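Local coordinates for protein TipC2 (Streptococcus intermedius B196, PDB 6DHX) that probably acts as an immunity protein that protects its own bacterium against an antibacterial toxin exported by a type VII secretion system, at residues R103-N108 and S120-L125; K76-F81 and L91-K96; K19-E24 and K181-V186; N36-K41 and K168-I173. All coordinates share one frame; numbering follows the deposited sequence.

Contact 1: R103-N108 and S120-L125; sequences RVRIWN and SVKIAL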
# COMPACT_ATOMS: atom_id res chain seq x y z
N ARG A 103 6.48 15.59 -0.55
CA ARG A 103 5.36 14.66 -0.60
C ARG A 103 5.31 13.86 0.69
O ARG A 103 6.34 13.56 1.29
CB ARG A 103 5.46 13.66 -1.80
CG ARG A 103 5.72 14.37 -3.18
CD ARG A 103 5.52 13.37 -4.33
NE ARG A 103 6.30 12.13 -4.19
CZ ARG A 103 7.59 12.03 -4.55
NH1 ARG A 103 8.23 13.09 -5.02
NH2 ARG A 103 8.23 10.86 -4.41
N VAL A 104 4.10 13.53 1.11
CA VAL A 104 3.91 12.56 2.17
C VAL A 104 3.69 11.19 1.54
O VAL A 104 3.12 11.07 0.46
CB VAL A 104 2.74 12.97 3.08
CG1 VAL A 104 1.39 12.82 2.31
CG2 VAL A 104 2.72 12.19 4.35
N ARG A 105 4.22 10.17 2.19
CA ARG A 105 4.04 8.80 1.73
C ARG A 105 3.39 8.05 2.86
O ARG A 105 3.94 8.00 3.96
CB ARG A 105 5.37 8.15 1.39
CG ARG A 105 6.37 9.04 0.72
CD ARG A 105 7.73 8.33 0.71
NE ARG A 105 7.90 7.39 -0.42
CZ ARG A 105 7.47 6.13 -0.47
NH1 ARG A 105 7.71 5.40 -1.55
NH2 ARG A 105 6.77 5.61 0.53
N ILE A 106 2.23 7.45 2.62
CA ILE A 106 1.60 6.66 3.66
C ILE A 106 1.75 5.20 3.25
O ILE A 106 1.38 4.81 2.13
CB ILE A 106 0.14 7.10 3.88
CG1 ILE A 106 0.16 8.52 4.47
CG2 ILE A 106 -0.57 6.21 4.86
CD1 ILE A 106 -1.22 9.19 4.58
N TRP A 107 2.31 4.42 4.17
CA TRP A 107 2.93 3.13 3.94
C TRP A 107 2.21 2.10 4.79
O TRP A 107 2.20 2.22 6.02
CB TRP A 107 4.39 3.30 4.39
CG TRP A 107 5.33 2.29 4.15
CD1 TRP A 107 5.66 1.25 4.97
CD2 TRP A 107 6.20 2.23 3.04
NE1 TRP A 107 6.69 0.54 4.43
CE2 TRP A 107 7.04 1.11 3.24
CE3 TRP A 107 6.38 3.02 1.91
CZ2 TRP A 107 8.03 0.75 2.32
CZ3 TRP A 107 7.36 2.65 1.00
CH2 TRP A 107 8.17 1.53 1.21
N ASN A 108 1.61 1.09 4.16
CA ASN A 108 0.69 0.23 4.89
C ASN A 108 1.10 -1.19 4.59
O ASN A 108 0.80 -1.70 3.49
CB ASN A 108 -0.75 0.47 4.47
CG ASN A 108 -1.09 1.96 4.48
OD1 ASN A 108 -1.29 2.52 5.57
ND2 ASN A 108 -1.09 2.61 3.30
N SER A 120 2.28 3.49 8.49
CA SER A 120 3.34 4.42 8.88
C SER A 120 3.41 5.56 7.86
O SER A 120 2.74 5.53 6.80
CB SER A 120 4.66 3.65 9.04
OG SER A 120 5.18 3.28 7.79
N VAL A 121 4.17 6.61 8.20
CA VAL A 121 4.24 7.84 7.41
C VAL A 121 5.69 8.19 7.14
O VAL A 121 6.52 8.20 8.07
CB VAL A 121 3.60 9.04 8.14
CG1 VAL A 121 3.42 10.12 7.17
CG2 VAL A 121 2.31 8.69 8.74
N LYS A 122 5.99 8.54 5.90
CA LYS A 122 7.31 8.97 5.47
C LYS A 122 7.17 10.25 4.66
O LYS A 122 6.07 10.67 4.27
CB LYS A 122 7.98 7.87 4.61
CG LYS A 122 8.17 6.51 5.31
CD LYS A 122 8.76 5.50 4.31
CE LYS A 122 8.79 4.05 4.84
NZ LYS A 122 8.24 3.96 6.20
N ILE A 123 8.31 10.88 4.39
CA ILE A 123 8.38 12.11 3.62
C ILE A 123 9.31 11.88 2.44
O ILE A 123 10.31 11.17 2.55
CB ILE A 123 8.88 13.29 4.50
CG1 ILE A 123 7.84 13.61 5.59
CG2 ILE A 123 9.21 14.47 3.66
CD1 ILE A 123 6.54 14.28 5.03
N ALA A 124 8.97 12.46 1.29
CA ALA A 124 9.88 12.56 0.15
C ALA A 124 10.16 14.02 -0.15
O ALA A 124 9.22 14.82 -0.27
CB ALA A 124 9.28 11.87 -1.09
N LEU A 125 11.44 14.37 -0.26
CA LEU A 125 11.88 15.70 -0.67
C LEU A 125 12.34 15.64 -2.11
O LEU A 125 13.19 14.82 -2.46
CB LEU A 125 13.03 16.20 0.19
CG LEU A 125 12.77 16.31 1.68
CD1 LEU A 125 13.97 16.99 2.35
CD2 LEU A 125 11.49 17.09 1.91
O HOH W 1 4.25 0.55 7.80

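Contact 2: K76-F81 and L91-K96; sequences KIAIDF and LIYFEK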
# COMPACT_ATOMS: atom_id res chain seq x y z
N LYS A 76 1.06 8.89 -6.64
CA LYS A 76 1.39 7.48 -6.79
C LYS A 76 0.51 6.65 -5.87
O LYS A 76 0.30 7.02 -4.71
CB LYS A 76 2.87 7.22 -6.46
CG LYS A 76 3.32 5.80 -6.75
CD LYS A 76 4.86 5.71 -6.68
CE LYS A 76 5.31 4.35 -7.15
NZ LYS A 76 6.83 4.23 -7.13
N ILE A 77 0.04 5.52 -6.36
CA ILE A 77 -0.63 4.52 -5.53
C ILE A 77 -0.14 3.18 -6.03
O ILE A 77 -0.23 2.88 -7.22
CB ILE A 77 -2.18 4.60 -5.63
CG1 ILE A 77 -2.72 6.02 -5.41
CG2 ILE A 77 -2.82 3.57 -4.65
CD1 ILE A 77 -4.19 6.22 -5.87
N ALA A 78 0.39 2.35 -5.13
CA ALA A 78 1.06 1.14 -5.58
C ALA A 78 0.86 0.02 -4.58
O ALA A 78 0.61 0.25 -3.39
CB ALA A 78 2.56 1.41 -5.82
N ILE A 79 0.93 -1.22 -5.08
CA ILE A 79 0.87 -2.41 -4.23
C ILE A 79 2.05 -3.29 -4.60
O ILE A 79 2.17 -3.69 -5.75
CB ILE A 79 -0.43 -3.21 -4.41
CG1 ILE A 79 -1.66 -2.30 -4.33
CG2 ILE A 79 -0.47 -4.34 -3.36
CD1 ILE A 79 -2.98 -3.02 -4.74
N ASP A 80 2.93 -3.57 -3.65
CA ASP A 80 4.06 -4.47 -3.89
C ASP A 80 3.83 -5.77 -3.14
O ASP A 80 3.36 -5.76 -2.02
CB ASP A 80 5.39 -3.86 -3.41
CG ASP A 80 5.89 -2.78 -4.32
OD1 ASP A 80 5.63 -2.86 -5.52
OD2 ASP A 80 6.50 -1.78 -3.85
N PHE A 81 4.21 -6.90 -3.75
CA PHE A 81 4.09 -8.21 -3.12
C PHE A 81 5.46 -8.81 -2.86
O PHE A 81 6.30 -8.82 -3.77
CB PHE A 81 3.30 -9.14 -4.06
CG PHE A 81 1.87 -8.76 -4.17
CD1 PHE A 81 1.48 -7.75 -5.05
CD2 PHE A 81 0.91 -9.37 -3.36
CE1 PHE A 81 0.12 -7.35 -5.16
CE2 PHE A 81 -0.44 -8.98 -3.45
CZ PHE A 81 -0.84 -7.94 -4.34
N LEU A 91 2.49 -4.73 0.53
CA LEU A 91 2.69 -3.33 0.92
C LEU A 91 1.80 -2.50 0.01
O LEU A 91 1.97 -2.54 -1.21
CB LEU A 91 4.14 -2.92 0.75
CG LEU A 91 4.32 -1.39 0.80
CD1 LEU A 91 4.11 -0.89 2.27
CD2 LEU A 91 5.69 -1.05 0.31
N ILE A 92 0.85 -1.76 0.60
CA ILE A 92 0.03 -0.79 -0.12
C ILE A 92 0.54 0.58 0.28
O ILE A 92 0.58 0.89 1.47
CB ILE A 92 -1.46 -0.94 0.25
CG1 ILE A 92 -1.97 -2.34 -0.13
CG2 ILE A 92 -2.30 0.23 -0.37
CD1 ILE A 92 -3.29 -2.70 0.61
N TYR A 93 0.95 1.41 -0.67
CA TYR A 93 1.38 2.74 -0.29
C TYR A 93 0.91 3.77 -1.29
O TYR A 93 0.55 3.46 -2.44
CB TYR A 93 2.91 2.83 -0.09
CG TYR A 93 3.77 2.71 -1.33
CD1 TYR A 93 4.13 1.46 -1.83
CD2 TYR A 93 4.25 3.86 -1.96
CE1 TYR A 93 4.95 1.36 -2.98
CE2 TYR A 93 5.05 3.78 -3.08
CZ TYR A 93 5.40 2.53 -3.60
OH TYR A 93 6.23 2.45 -4.72
N PHE A 94 0.88 5.02 -0.83
CA PHE A 94 0.50 6.08 -1.73
C PHE A 94 1.19 7.35 -1.28
O PHE A 94 1.69 7.45 -0.15
CB PHE A 94 -1.02 6.28 -1.78
CG PHE A 94 -1.67 6.65 -0.44
CD1 PHE A 94 -2.09 5.66 0.44
CD2 PHE A 94 -1.90 7.99 -0.11
CE1 PHE A 94 -2.72 5.98 1.66
CE2 PHE A 94 -2.51 8.32 1.10
CZ PHE A 94 -2.96 7.31 1.98
N GLU A 95 1.25 8.29 -2.22
CA GLU A 95 2.00 9.53 -2.03
C GLU A 95 1.17 10.70 -2.54
O GLU A 95 0.42 10.58 -3.52
CB GLU A 95 3.37 9.51 -2.77
CG GLU A 95 4.28 8.30 -2.43
CD GLU A 95 5.70 8.44 -3.01
OE1 GLU A 95 5.94 9.37 -3.81
OE2 GLU A 95 6.57 7.61 -2.66
N LYS A 96 1.30 11.83 -1.85
CA LYS A 96 0.54 13.04 -2.10
C LYS A 96 1.45 14.23 -1.92
O LYS A 96 2.25 14.28 -0.97
CB LYS A 96 -0.66 13.14 -1.15
CG LYS A 96 -1.68 14.22 -1.52
CD LYS A 96 -2.74 14.36 -0.44
CE LYS A 96 -2.40 15.52 0.49
NZ LYS A 96 -2.30 16.82 -0.24
O HOH W 2 6.86 0.07 -5.68

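Contact 3: K19-E24 and K181-V186; sequences KNIFDE and KDYGQV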
# COMPACT_ATOMS: atom_id res chain seq x y z
N LYS A 19 -7.79 -15.07 6.49
CA LYS A 19 -8.43 -14.66 7.74
C LYS A 19 -8.83 -13.19 7.72
O LYS A 19 -9.59 -12.74 8.62
CB LYS A 19 -7.49 -14.94 8.95
CG LYS A 19 -7.29 -16.44 9.29
CD LYS A 19 -6.83 -16.63 10.74
CE LYS A 19 -6.44 -18.07 11.07
NZ LYS A 19 -6.34 -18.30 12.59
N ASN A 20 -8.40 -12.46 6.72
CA ASN A 20 -8.72 -11.05 6.55
C ASN A 20 -8.51 -10.67 5.08
O ASN A 20 -8.00 -11.46 4.27
CB ASN A 20 -7.83 -10.18 7.46
CG ASN A 20 -6.37 -10.41 7.19
OD1 ASN A 20 -5.91 -10.12 6.08
ND2 ASN A 20 -5.65 -10.98 8.17
N ILE A 21 -8.86 -9.42 4.75
CA ILE A 21 -8.86 -9.00 3.37
C ILE A 21 -7.45 -8.95 2.80
O ILE A 21 -7.27 -9.14 1.58
CB ILE A 21 -9.57 -7.63 3.22
CG1 ILE A 21 -9.82 -7.32 1.75
CG2 ILE A 21 -8.74 -6.49 3.93
CD1 ILE A 21 -10.88 -6.21 1.54
N PHE A 22 -6.44 -8.71 3.63
CA PHE A 22 -5.06 -8.66 3.13
C PHE A 22 -4.56 -10.07 2.80
O PHE A 22 -3.87 -10.25 1.80
CB PHE A 22 -4.14 -7.97 4.16
CG PHE A 22 -4.67 -6.60 4.54
CD1 PHE A 22 -4.61 -5.55 3.61
CD2 PHE A 22 -5.35 -6.41 5.72
CE1 PHE A 22 -5.19 -4.31 3.88
CE2 PHE A 22 -5.96 -5.15 6.01
CZ PHE A 22 -5.86 -4.11 5.08
N ASP A 23 -4.88 -11.06 3.64
CA ASP A 23 -4.62 -12.46 3.26
C ASP A 23 -5.27 -12.78 1.92
O ASP A 23 -4.73 -13.54 1.11
CB ASP A 23 -5.20 -13.45 4.27
CG ASP A 23 -4.43 -13.55 5.57
OD1 ASP A 23 -3.22 -13.24 5.66
OD2 ASP A 23 -5.07 -14.01 6.57
N GLU A 24 -6.50 -12.32 1.73
CA GLU A 24 -7.21 -12.66 0.51
C GLU A 24 -6.48 -12.10 -0.72
O GLU A 24 -6.23 -12.81 -1.70
CB GLU A 24 -8.64 -12.12 0.65
CG GLU A 24 -9.61 -12.53 -0.34
CD GLU A 24 -10.96 -11.88 -0.03
OE1 GLU A 24 -11.08 -10.68 -0.37
OE2 GLU A 24 -11.83 -12.55 0.57
N LYS A 181 -14.84 -1.94 5.08
CA LYS A 181 -15.22 -1.56 6.43
C LYS A 181 -15.16 -2.73 7.41
O LYS A 181 -15.40 -2.54 8.60
CB LYS A 181 -16.60 -0.90 6.45
CG LYS A 181 -17.73 -1.81 6.06
CD LYS A 181 -19.07 -1.26 6.58
CE LYS A 181 -20.22 -1.65 5.67
NZ LYS A 181 -21.50 -1.05 6.13
N ASP A 182 -14.80 -3.93 6.95
CA ASP A 182 -14.63 -5.05 7.88
C ASP A 182 -13.49 -5.89 7.34
O ASP A 182 -13.69 -6.76 6.48
CB ASP A 182 -15.87 -5.91 8.05
CG ASP A 182 -15.57 -7.16 8.88
OD1 ASP A 182 -14.65 -7.11 9.77
OD2 ASP A 182 -16.20 -8.20 8.60
N TYR A 183 -12.29 -5.64 7.87
CA TYR A 183 -11.12 -6.30 7.30
C TYR A 183 -11.04 -7.77 7.67
O TYR A 183 -10.31 -8.51 7.01
CB TYR A 183 -9.84 -5.65 7.84
CG TYR A 183 -9.51 -4.26 7.37
CD1 TYR A 183 -10.18 -3.67 6.30
CD2 TYR A 183 -8.47 -3.56 7.97
CE1 TYR A 183 -9.84 -2.40 5.86
CE2 TYR A 183 -8.12 -2.29 7.56
CZ TYR A 183 -8.80 -1.71 6.52
OH TYR A 183 -8.42 -0.45 6.14
N GLY A 184 -11.70 -8.20 8.75
CA GLY A 184 -11.50 -9.54 9.27
C GLY A 184 -10.53 -9.56 10.44
O GLY A 184 -10.40 -8.57 11.16
N GLN A 185 -9.86 -10.69 10.63
CA GLN A 185 -9.02 -10.93 11.81
C GLN A 185 -7.62 -10.44 11.47
O GLN A 185 -6.87 -11.13 10.77
CB GLN A 185 -9.02 -12.42 12.16
CG GLN A 185 -10.21 -12.85 12.97
CD GLN A 185 -10.10 -14.30 13.46
OE1 GLN A 185 -9.67 -15.18 12.72
NE2 GLN A 185 -10.51 -14.55 14.70
N VAL A 186 -7.27 -9.25 11.95
CA VAL A 186 -5.98 -8.65 11.60
C VAL A 186 -5.63 -7.66 12.71
O VAL A 186 -6.50 -6.93 13.19
CB VAL A 186 -6.01 -7.94 10.23
CG1 VAL A 186 -7.15 -6.93 10.14
CG2 VAL A 186 -4.67 -7.19 9.98

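Contact 4: N36-K41 and K168-I173; sequences NNIFNK and KDWCSI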
# COMPACT_ATOMS: atom_id res chain seq x y z
N ASN A 36 -2.14 -15.81 -14.73
CA ASN A 36 -2.99 -14.73 -15.24
C ASN A 36 -3.37 -13.90 -14.02
O ASN A 36 -4.38 -14.15 -13.35
CB ASN A 36 -4.18 -15.33 -16.02
CG ASN A 36 -5.16 -14.26 -16.55
OD1 ASN A 36 -4.98 -13.06 -16.35
ND2 ASN A 36 -6.20 -14.71 -17.21
N ASN A 37 -2.53 -12.90 -13.73
CA ASN A 37 -2.65 -12.11 -12.51
C ASN A 37 -4.06 -11.59 -12.33
O ASN A 37 -4.61 -10.97 -13.23
CB ASN A 37 -1.66 -10.94 -12.60
CG ASN A 37 -1.37 -10.29 -11.24
OD1 ASN A 37 -2.27 -9.97 -10.49
ND2 ASN A 37 -0.08 -10.09 -10.94
N ILE A 38 -4.62 -11.80 -11.13
CA ILE A 38 -5.95 -11.29 -10.83
C ILE A 38 -6.07 -9.79 -11.14
O ILE A 38 -7.11 -9.32 -11.59
CB ILE A 38 -6.29 -11.59 -9.34
CG1 ILE A 38 -7.67 -11.04 -8.97
CG2 ILE A 38 -5.24 -10.99 -8.34
CD1 ILE A 38 -8.75 -11.75 -9.63
N PHE A 39 -4.99 -9.02 -10.96
CA PHE A 39 -5.07 -7.58 -11.19
C PHE A 39 -5.12 -7.22 -12.67
O PHE A 39 -5.37 -6.06 -13.00
CB PHE A 39 -3.89 -6.88 -10.50
CG PHE A 39 -4.11 -6.70 -9.02
CD1 PHE A 39 -4.86 -5.62 -8.51
CD2 PHE A 39 -3.58 -7.63 -8.12
CE1 PHE A 39 -5.05 -5.48 -7.11
CE2 PHE A 39 -3.75 -7.50 -6.74
CZ PHE A 39 -4.51 -6.43 -6.21
N ASN A 40 -4.90 -8.19 -13.58
CA ASN A 40 -5.22 -7.94 -14.98
C ASN A 40 -6.69 -7.57 -15.13
O ASN A 40 -7.03 -6.92 -16.12
CB ASN A 40 -4.93 -9.18 -15.87
CG ASN A 40 -3.42 -9.49 -15.95
OD1 ASN A 40 -2.61 -8.62 -15.73
ND2 ASN A 40 -3.08 -10.73 -16.26
N LYS A 41 -7.53 -7.98 -14.18
CA LYS A 41 -8.98 -7.71 -14.24
C LYS A 41 -9.32 -6.27 -13.85
O LYS A 41 -10.44 -5.84 -14.11
CB LYS A 41 -9.74 -8.67 -13.32
CG LYS A 41 -9.72 -10.16 -13.81
CD LYS A 41 -10.50 -11.07 -12.84
CE LYS A 41 -10.53 -12.52 -13.34
NZ LYS A 41 -11.40 -13.39 -12.52
N LYS A 168 -11.70 -1.10 -2.22
CA LYS A 168 -12.97 -1.13 -2.96
C LYS A 168 -12.74 -1.70 -4.37
O LYS A 168 -13.55 -2.48 -4.89
CB LYS A 168 -13.54 0.28 -3.02
CG LYS A 168 -14.95 0.34 -3.59
CD LYS A 168 -15.44 1.78 -3.64
CE LYS A 168 -16.93 1.87 -3.93
NZ LYS A 168 -17.38 3.28 -3.89
N ASP A 169 -11.59 -1.35 -4.97
CA ASP A 169 -11.20 -1.93 -6.26
C ASP A 169 -11.02 -3.43 -6.16
O ASP A 169 -11.43 -4.17 -7.07
CB ASP A 169 -9.90 -1.30 -6.77
CG ASP A 169 -10.10 0.06 -7.40
OD1 ASP A 169 -11.26 0.45 -7.62
OD2 ASP A 169 -9.10 0.75 -7.66
N TRP A 170 -10.33 -3.90 -5.11
CA TRP A 170 -10.19 -5.34 -4.90
C TRP A 170 -11.54 -6.03 -4.90
O TRP A 170 -11.74 -7.06 -5.56
CB TRP A 170 -9.50 -5.61 -3.55
CG TRP A 170 -9.43 -7.09 -3.27
CD1 TRP A 170 -10.13 -7.80 -2.31
CD2 TRP A 170 -8.65 -8.05 -4.00
NE1 TRP A 170 -9.80 -9.15 -2.41
CE2 TRP A 170 -8.90 -9.33 -3.43
CE3 TRP A 170 -7.74 -7.95 -5.07
CZ2 TRP A 170 -8.27 -10.50 -3.88
CZ3 TRP A 170 -7.10 -9.14 -5.54
CH2 TRP A 170 -7.37 -10.38 -4.94
N CYS A 171 -12.50 -5.45 -4.15
CA CYS A 171 -13.83 -6.06 -4.09
C CYS A 171 -14.60 -5.96 -5.41
O CYS A 171 -15.56 -6.71 -5.60
CB CYS A 171 -14.68 -5.45 -2.93
SG CYS A 171 -13.84 -5.82 -1.29
N SER A 172 -14.13 -5.14 -6.36
CA SER A 172 -14.76 -5.10 -7.68
C SER A 172 -14.24 -6.18 -8.62
O SER A 172 -14.89 -6.45 -9.63
CB SER A 172 -14.52 -3.74 -8.34
OG SER A 172 -13.23 -3.65 -8.92
N ILE A 173 -13.06 -6.77 -8.35
CA ILE A 173 -12.55 -7.83 -9.22
C ILE A 173 -12.52 -9.20 -8.55
O ILE A 173 -12.35 -10.21 -9.25
CB ILE A 173 -11.13 -7.50 -9.73
CG1 ILE A 173 -10.17 -7.47 -8.54
CG2 ILE A 173 -11.14 -6.17 -10.43
CD1 ILE A 173 -8.74 -7.21 -8.99
O HOH W 3 -12.34 -12.92 -9.55

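Contact 1: R103-N108 and S120-L125
Arg103 with Ala124, Arg105 with Lys122 and Trp107 with Ser120 are the hydrogen-bonded pairs of an antiparallel beta hairpin. Each pair exchanges two backbone bonds, among them Arg105 N to Lys122 O at 2.8 Å and Ala124 N to Arg103 O at 2.9 Å. At the Ser120 end, a water donates to Trp107 O and also bonds Ser120 OG.

Apolar packing occupies the face of the beta-branched residues, whose shape suits extended strands. Val104 CG2 meets Val121 CG1 at 3.6 Å, and helices 137-146 and 151-173 cover this side through Leu144, Val140 and Leu154.

The other face is aromatic and charged. The Lys122 chain crosses the Trp107 indole, with CE 3.6 Å from CD2. An eclipsed last torsion (chi4 0°), presumably somewhat strained, also puts NZ over the ring, 3.9 Å from the centroid of the five-membered ring and only 10° off its normal. This is a cation-pi contact. Small enough to fit beneath a flat group, Ala124 lays CB against one face of the Arg103 guanidinium, 3.6 Å from NH2.

Both arginines form salt bridges with Glu95 on the neighbouring strand 89-99, and Arg103 also with Glu126 and Asp131. Their buried charges are thus probably balanced by carboxylates, while Lys122, its NZ 6.1 Å from Arg105 NH2, probably gains from the indole's pi electrons.

Contact 2: K76-F81 and L91-K96
Lys76 to Asp80 runs antiparallel to Leu91 to Glu95, the strand directions 172° apart and the axes 4.7 Å from each other at closest. Together they form a beta hairpin in the middle of the curved sheet, flanked by strands 59-65 and 102-111. Ala78 with Tyr93 and Asp80 with Leu91 each share two backbone hydrogen bonds; at the Lys76 end Glu95 N donates to Lys76 O at 3.0 Å. Ile77 faces Phe94, and Ile79 faces Ile92, in the non-hydrogen-bonded pairs between them.

The isoleucines and Phe94 make an apolar face well suited to burial. Ile79 and Ile92 lie side by side, CG2 of the former 4.1 Å from CG1 of the latter, while helix 151-173 covers Ile77 and Phe94 through Val166 and Ile161.

Tyr93 dominates the reverse face. Its CG sits between the backbone N and the carbonyl carbon (chi1 69°), which swings the ring across to the neighbouring strand. Ala78, with nothing larger than a methyl group, accepts the ring over itself: CB lies under one ring face, 3.7 Å from CE1, in a CH-pi contact. Asp80 OD2 comes instead to the ring's edge, with the carboxylate plane turned 51° from that of the ring, and OD1 is held by Ser62 OG on strand 59-65. Lys76 is long enough to reach the phenol, its extended chain bringing NZ to a hydrogen bond with Tyr93 OH at 3.1 Å. A water in the ring plane bonds the same OH at 2.6 Å and donates to Asp80 OD2, also at 2.6 Å.

Contact 3: K19-E24 and K181-V186
Asn20 stands just before helix 21-32 and uses both ends of its amide. Its ND2 donates to Gln185 O at 2.9 Å; the acceptor lies in the Asn20 amide plane, whereas the donor sits above the plane of the Gln185 carbonyl. ND2 also bonds Tyr110 OH. Meanwhile OD1 turns to the helix and accepts from Asp23 N at 2.8 Å and, weakly, from Phe22 N. A first torsion that places CG between the backbone N and the carbonyl carbon (chi1 58°) folds the amide back to do this.

Two backbone bonds flank it: Gln185 N to Lys19 O at 2.9 Å, and Ile21 N to Tyr183 O at 2.8 Å. The latter satisfies another amide of the first helical turn, from outside the helix. Asp23 OD2 takes Lys19 N, and its carboxylate also meets Arg112 and Arg115. Gly184, without a side chain and at a positive phi of 99°, suits the close pass at Asn20, their CA atoms 4.2 Å apart.

The aromatic pair is T-shaped: the edge of Phe22 points into the face of Tyr183, planes at 81° and Phe22 CE2 3.6 Å from Tyr183 CD2. Tyr183 OH is met by Asn163 and Tyr158 on helix 151-173. The motif at Asn20 is an asparagine N-cap, joined by a single backbone bridge to the loop leading into strand 187-190.

Contact 4: N36-K41 and K168-I173
Ile38 meets Trp170 with its CG2 methyl, which approaches the rim of the indole in the plane of the ring, 3.8 Å from CZ3. Its other branch, CG1, anti to the backbone N (chi1 179°), runs toward Ile173, whose CD1 is 4.0 Å away and also touches Ile38 O. A branched aliphatic residue thus fills the angle between a ring edge and a second isoleucine.

Phe39 follows, and its CZ lies 3.7 Å from Trp170 CE3; the two rings meet obliquely, their planes at 42°. Phe39 N is held from behind in the sequence by Asn37 OD1 at 2.9 Å, an Asx turn that opens the short 3-10 segment 38-41, packed here against helix 151-173. Asparagine suits that opening because its carbonyl oxygen can bend back to an amide two residues on. The indole's polar edge is occupied too, Trp170 NE1 bonding Glu24 OE1 on helix 21-32.

At Lys41 the contact reaches the surface. Its CB packs 4.0 Å from Ile173 CB, while the long, extended chain carries the ammonium out to solvent, where NZ donates to a water at 3.2 Å that in turn donates to Ile173 O at 2.7 Å.

From the N terminus, residues 19-24 open the widest loop, which contact 3 closes only at 181-186. Inside it, 36-41 opens the loop that contact 4 shuts at 168-173. Both loops enclose two local hairpins in series: contact 2 is complete before contact 1 begins, and none of the four cross. The hairpins share the sheet, joined where strands 89-99 and 102-111 lie side by side. Contacts 3 and 4 tie the N-terminal region to helix 151-173 and the loop after it, and meet where Ile21 packs on Trp170 and Cys171. Phe22 touches Ile92, and Phe39 touches Ile79 and Phe81, so both long-range contacts reach contact 2. Contact 1 touches neither.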